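Long-range contact in FBP protein (Leishmania major, PDB 5OEZ), which probably hydrolyses fructose 1,6-bisphosphate to fructose 6-phosphate and phosphate, a magnesium-dependent step of carbohydrate biosynthesis, working as a homotetramer: residues 220-232 / 263-275. Sequence-based numbering, arbitrary orientation.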
loop_
_atom_site.group_PDB
_atom_site.type_symbol
_atom_site.label_atom_id
_atom_site.label_comp_id
_atom_site.label_asym_id
_atom_site.label_seq_id
_atom_site.Cartn_x
_atom_site.Cartn_y
_atom_site.Cartn_z
ATOM N N GLY C 220 15.047 -16.038 -32.574
ATOM C CA GLY C 220 14.016 -16.670 -33.369
ATOM C C GLY C 220 13.933 -16.127 -34.787
ATOM O O GLY C 220 13.560 -16.857 -35.694
ATOM N N ASN C 221 14.274 -14.849 -34.968
ATOM C CA ASN C 221 14.249 -14.182 -36.276
ATOM C C ASN C 221 15.520 -14.355 -37.122
ATOM O O ASN C 221 15.684 -13.662 -38.126
ATOM C CB ASN C 221 13.967 -12.672 -36.068
ATOM C CG ASN C 221 12.586 -12.407 -35.498
ATOM O OD1 ASN C 221 11.639 -13.138 -35.781
ATOM N ND2 ASN C 221 12.458 -11.359 -34.696
ATOM N N TYR C 222 16.403 -15.263 -36.708
ATOM C CA TYR C 222 17.714 -15.475 -37.319
ATOM C C TYR C 222 17.680 -15.507 -38.842
ATOM O O TYR C 222 18.441 -14.800 -39.492
ATOM C CB TYR C 222 18.324 -16.790 -36.821
ATOM C CG TYR C 222 19.727 -17.032 -37.299
ATOM C CD1 TYR C 222 20.801 -16.475 -36.618
ATOM C CD2 TYR C 222 19.988 -17.816 -38.424
ATOM C CE1 TYR C 222 22.103 -16.682 -37.042
ATOM C CE2 TYR C 222 21.291 -18.034 -38.860
ATOM C CZ TYR C 222 22.343 -17.464 -38.159
ATOM O OH TYR C 222 23.652 -17.648 -38.543
ATOM N N GLY C 223 16.803 -16.338 -39.396
ATOM C CA GLY C 223 16.708 -16.515 -40.833
ATOM C C GLY C 223 16.282 -15.296 -41.646
ATOM O O GLY C 223 16.447 -15.288 -42.854
ATOM N N LYS C 224 15.729 -14.280 -40.989
ATOM C CA LYS C 224 15.277 -13.060 -41.628
ATOM C C LYS C 224 16.322 -11.940 -41.573
ATOM O O LYS C 224 16.127 -10.897 -42.198
ATOM C CB LYS C 224 14.004 -12.567 -40.934
ATOM C CG LYS C 224 12.777 -13.462 -41.146
ATOM C CD LYS C 224 11.591 -13.159 -40.188
ATOM C CE LYS C 224 11.392 -14.137 -39.048
ATOM N NZ LYS C 224 10.050 -14.029 -38.409
ATOM N N TRP C 225 17.421 -12.151 -40.851
ATOM C CA TRP C 225 18.434 -11.119 -40.682
ATOM C C TRP C 225 19.363 -10.961 -41.875
ATOM O O TRP C 225 19.509 -11.871 -42.674
ATOM C CB TRP C 225 19.316 -11.439 -39.483
ATOM C CG TRP C 225 18.647 -11.372 -38.172
ATOM C CD1 TRP C 225 17.507 -10.690 -37.852
ATOM C CD2 TRP C 225 19.103 -11.983 -36.966
ATOM N NE1 TRP C 225 17.217 -10.863 -36.525
ATOM C CE2 TRP C 225 18.182 -11.651 -35.959
ATOM C CE3 TRP C 225 20.193 -12.802 -36.645
ATOM C CZ2 TRP C 225 18.323 -12.086 -34.655
ATOM C CZ3 TRP C 225 20.331 -13.233 -35.346
ATOM C CH2 TRP C 225 19.404 -12.874 -34.366
ATOM N N GLU C 226 20.018 -9.807 -41.938
ATOM C CA GLU C 226 21.055 -9.525 -42.920
ATOM C C GLU C 226 22.280 -10.368 -42.595
ATOM O O GLU C 226 22.559 -10.604 -41.416
ATOM C CB GLU C 226 21.438 -8.035 -42.897
ATOM C CG GLU C 226 20.351 -7.129 -43.452
ATOM C CD GLU C 226 20.781 -5.675 -43.511
ATOM O OE1 GLU C 226 20.855 -5.018 -42.445
ATOM O OE2 GLU C 226 21.025 -5.174 -44.629
ATOM N N PRO C 227 23.019 -10.819 -43.621
ATOM C CA PRO C 227 24.184 -11.684 -43.357
ATOM C C PRO C 227 25.220 -11.117 -42.380
ATOM O O PRO C 227 25.715 -11.854 -41.545
ATOM C CB PRO C 227 24.792 -11.884 -44.749
ATOM C CG PRO C 227 23.620 -11.799 -45.674
ATOM C CD PRO C 227 22.641 -10.830 -45.052
ATOM N N TRP C 228 25.536 -9.832 -42.470
ATOM C CA TRP C 228 26.518 -9.263 -41.562
ATOM C C TRP C 228 26.117 -9.412 -40.079
ATOM O O TRP C 228 26.969 -9.634 -39.233
ATOM C CB TRP C 228 26.820 -7.812 -41.897
ATOM C CG TRP C 228 25.744 -6.803 -41.544
ATOM C CD1 TRP C 228 24.831 -6.257 -42.389
ATOM C CD2 TRP C 228 25.516 -6.192 -40.258
ATOM N NE1 TRP C 228 24.041 -5.353 -41.713
ATOM C CE2 TRP C 228 24.435 -5.303 -40.404
ATOM C CE3 TRP C 228 26.119 -6.321 -39.001
ATOM C CZ2 TRP C 228 23.948 -4.530 -39.336
ATOM C CZ3 TRP C 228 25.643 -5.568 -37.956
ATOM C CH2 TRP C 228 24.564 -4.681 -38.127
ATOM N N PHE C 229 24.821 -9.319 -39.786
ATOM C CA PHE C 229 24.338 -9.450 -38.426
ATOM C C PHE C 229 24.311 -10.905 -37.948
ATOM O O PHE C 229 24.528 -11.173 -36.765
ATOM C CB PHE C 229 22.963 -8.792 -38.249
ATOM C CG PHE C 229 22.569 -8.612 -36.802
ATOM C CD1 PHE C 229 23.040 -7.521 -36.070
ATOM C CD2 PHE C 229 21.767 -9.544 -36.170
ATOM C CE1 PHE C 229 22.687 -7.357 -34.729
ATOM C CE2 PHE C 229 21.432 -9.395 -34.831
ATOM C CZ PHE C 229 21.886 -8.291 -34.111
ATOM N N LYS C 230 24.060 -11.842 -38.853
ATOM C CA LYS C 230 24.223 -13.260 -38.519
ATOM C C LYS C 230 25.658 -13.535 -38.128
ATOM O O LYS C 230 25.919 -14.244 -37.161
ATOM C CB LYS C 230 23.852 -14.156 -39.691
ATOM C CG LYS C 230 22.391 -14.117 -40.084
ATOM C CD LYS C 230 22.144 -15.104 -41.215
ATOM C CE LYS C 230 20.706 -15.073 -41.680
ATOM N NZ LYS C 230 20.573 -15.804 -42.953
ATOM N N GLU C 231 26.594 -12.977 -38.893
ATOM C CA GLU C 231 28.012 -13.175 -38.602
ATOM C C GLU C 231 28.401 -12.626 -37.244
ATOM O O GLU C 231 29.168 -13.252 -36.528
ATOM C CB GLU C 231 28.884 -12.567 -39.703
ATOM C CG GLU C 231 28.773 -13.327 -41.015
ATOM C CD GLU C 231 29.577 -12.710 -42.154
ATOM O OE1 GLU C 231 30.543 -11.920 -41.896
ATOM O OE2 GLU C 231 29.269 -13.070 -43.325
ATOM N N TYR C 232 27.867 -11.467 -36.908
ATOM C CA TYR C 232 28.129 -10.837 -35.621
ATOM C C TYR C 232 27.630 -11.716 -34.482
ATOM O O TYR C 232 28.348 -11.964 -33.511
ATOM C CB TYR C 232 27.475 -9.450 -35.560
ATOM C CG TYR C 232 27.357 -8.853 -34.165
ATOM C CD1 TYR C 232 28.485 -8.535 -33.429
ATOM C CD2 TYR C 232 26.113 -8.598 -33.591
ATOM C CE1 TYR C 232 28.381 -7.977 -32.175
ATOM C CE2 TYR C 232 26.000 -8.055 -32.323
ATOM C CZ TYR C 232 27.133 -7.741 -31.619
ATOM O OH TYR C 232 27.032 -7.168 -30.359
ATOM N N GLY C 263 25.246 -2.858 -18.551
ATOM C CA GLY C 263 26.010 -2.838 -19.798
ATOM C C GLY C 263 25.564 -3.935 -20.749
ATOM O O GLY C 263 24.724 -4.772 -20.401
ATOM N N GLY C 264 26.125 -3.913 -21.955
ATOM C CA GLY C 264 25.789 -4.871 -22.989
ATOM C C GLY C 264 25.303 -4.187 -24.245
ATOM O O GLY C 264 25.587 -3.003 -24.495
ATOM N N ILE C 265 24.576 -4.953 -25.048
ATOM C CA ILE C 265 23.994 -4.473 -26.284
ATOM C C ILE C 265 22.562 -4.955 -26.392
ATOM O O ILE C 265 22.260 -6.110 -26.076
ATOM C CB ILE C 265 24.851 -4.854 -27.551
ATOM C CG1 ILE C 265 24.381 -4.052 -28.771
ATOM C CG2 ILE C 265 24.820 -6.340 -27.835
ATOM C CD1 ILE C 265 25.333 -4.095 -29.954
ATOM N N PHE C 266 21.701 -4.058 -26.878
ATOM C CA PHE C 266 20.332 -4.379 -27.251
ATOM C C PHE C 266 20.151 -4.109 -28.746
ATOM O O PHE C 266 20.461 -3.008 -29.199
ATOM C CB PHE C 266 19.354 -3.513 -26.439
ATOM C CG PHE C 266 17.927 -3.721 -26.811
ATOM C CD1 PHE C 266 17.263 -4.885 -26.428
ATOM C CD2 PHE C 266 17.257 -2.786 -27.606
ATOM C CE1 PHE C 266 15.944 -5.110 -26.801
ATOM C CE2 PHE C 266 15.942 -3.009 -27.998
ATOM C CZ PHE C 266 15.290 -4.174 -27.596
ATOM N N CYS C 267 19.589 -5.071 -29.479
ATOM C CA CYS C 267 19.417 -4.954 -30.945
ATOM C C CYS C 267 18.011 -5.304 -31.413
ATOM O O CYS C 267 17.432 -6.293 -30.979
ATOM C CB CYS C 267 20.377 -5.870 -31.675
ATOM S SG CYS C 267 22.099 -5.615 -31.321
ATOM N N TYR C 268 17.457 -4.434 -32.250
ATOM C CA TYR C 268 16.372 -4.797 -33.155
ATOM C C TYR C 268 16.896 -4.539 -34.555
ATOM O O TYR C 268 16.721 -3.438 -35.089
ATOM C CB TYR C 268 15.109 -4.004 -32.956
ATOM C CG TYR C 268 14.187 -4.430 -31.836
ATOM C CD1 TYR C 268 13.511 -5.649 -31.869
ATOM C CD2 TYR C 268 13.932 -3.573 -30.767
ATOM C CE1 TYR C 268 12.648 -6.025 -30.832
ATOM C CE2 TYR C 268 13.060 -3.930 -29.745
ATOM C CZ TYR C 268 12.426 -5.160 -29.774
ATOM O OH TYR C 268 11.573 -5.514 -28.755
ATOM N N PRO C 269 17.546 -5.547 -35.133
ATOM C CA PRO C 269 18.186 -5.376 -36.419
ATOM C C PRO C 269 17.185 -5.362 -37.535
ATOM O O PRO C 269 16.035 -5.728 -37.342
ATOM C CB PRO C 269 19.041 -6.634 -36.549
ATOM C CG PRO C 269 18.251 -7.673 -35.847
ATOM C CD PRO C 269 17.567 -6.959 -34.696
ATOM N N LYS C 270 17.637 -4.919 -38.700
ATOM C CA LYS C 270 16.825 -4.961 -39.898
ATOM C C LYS C 270 16.556 -6.436 -40.236
ATOM O O LYS C 270 17.424 -7.288 -40.101
ATOM C CB LYS C 270 17.572 -4.268 -41.036
ATOM C CG LYS C 270 16.716 -3.851 -42.222
ATOM C CD LYS C 270 17.475 -3.509 -43.507
ATOM C CE LYS C 270 18.663 -2.576 -43.328
ATOM N NZ LYS C 270 18.267 -1.167 -43.079
ATOM N N ASP C 271 15.346 -6.730 -40.653
ATOM C CA ASP C 271 15.019 -8.062 -41.109
ATOM C C ASP C 271 14.067 -7.966 -42.294
ATOM O O ASP C 271 13.341 -6.971 -42.451
ATOM C CB ASP C 271 14.562 -9.036 -39.994
ATOM C CG ASP C 271 13.178 -8.835 -39.522
ATOM O OD1 ASP C 271 12.230 -8.799 -40.319
ATOM O OD2 ASP C 271 13.048 -8.879 -38.302
ATOM N N ALA C 272 14.091 -9.011 -43.113
ATOM C CA ALA C 272 13.315 -9.070 -44.357
ATOM C C ALA C 272 11.801 -8.802 -44.209
ATOM O O ALA C 272 11.186 -8.238 -45.107
ATOM C CB ALA C 272 13.558 -10.400 -45.036
ATOM N N ASN C 273 11.200 -9.189 -43.087
ATOM C CA ASN C 273 9.778 -8.845 -42.854
ATOM C C ASN C 273 9.470 -7.354 -42.739
ATOM O O ASN C 273 8.385 -6.911 -43.154
ATOM C CB ASN C 273 9.242 -9.378 -41.537
ATOM C CG ASN C 273 8.828 -10.811 -41.590
ATOM O OD1 ASN C 273 8.815 -11.498 -40.568
ATOM N ND2 ASN C 273 8.482 -11.279 -42.768
ATOM N N GLN C 274 10.387 -6.626 -42.097
ATOM C CA GLN C 274 10.168 -5.207 -41.729
ATOM C C GLN C 274 11.047 -4.392 -42.666
ATOM O O GLN C 274 12.260 -4.521 -42.650
ATOM C CB GLN C 274 10.479 -4.831 -40.241
ATOM C CG GLN C 274 10.556 -5.947 -39.147
ATOM C CD GLN C 274 9.521 -5.781 -38.041
ATOM O OE1 GLN C 274 8.500 -5.097 -38.200
ATOM N NE2 GLN C 274 9.791 -6.406 -36.903
ATOM N N VAL C 275 10.471 -3.539 -43.496
ATOM C CA VAL C 275 11.268 -2.935 -44.544
ATOM C C VAL C 275 11.958 -1.693 -44.058
ATOM O O VAL C 275 12.819 -1.209 -44.757
ATOM C CB VAL C 275 10.368 -2.581 -45.755
ATOM C CG1 VAL C 275 9.349 -1.490 -45.409
ATOM C CG2 VAL C 275 11.145 -2.212 -47.028
#
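Phe229, Pro269 and Trp225 form the heart of a helix-on-sheet packing in the C-terminal part of the subunit, where helix 227-238 and the turn before it lie against strand 265-268 and the loop that leaves it. Strand 265-268 runs between 214-216 and 317-323: Ile265 and Cys267 point to the helix, whereas Tyr268, a fructose 6-phosphate-binding residue in another structure of this enzyme, starts away from it.

Pro269 is gripped by two aromatic rings. Its CB sits 3.8 Å from the centroid of the Phe229 ring, 3° off the normal, a CH-pi contact; proline suits this, since its rigid ring holds C-H bonds against the pi cloud. Its CG meets a face of the Trp225 indole, 3.4 Å from NE1. Phe229 CD2 leans on that same face, while Asn221 O and Tyr222 CA lie over the other, and Asp271 CB touches the indole edge. Phe229 reaches the strand because its CG stands anti to the backbone N (chi1 -166°), and Cys267 SG lies at the ring's edge, 5.0 Å from the centroid. One turn on, the Tyr232 hydroxyl oxygen meets the CG2 and CD1 methyls of Ile265.

At the other end the contact turns polar. Ala272 N donates to Lys224 O at 2.9 Å, nearly straight at 163°, tying the 271-274 beta turn to the end of the 3-10 segment. Glu226 lies across the aliphatic part of Lys270, with OE1 3.4 Å from CE; the Lys270 amine itself bonds Ser302 OG.

CH-pi and apolar packing thus hold the helix-facing side of the strand and Pro269, while a single backbone hydrogen bond secures the following turn, consistent with Tyr268, on the other face, being left for the fructose 6-phosphate site.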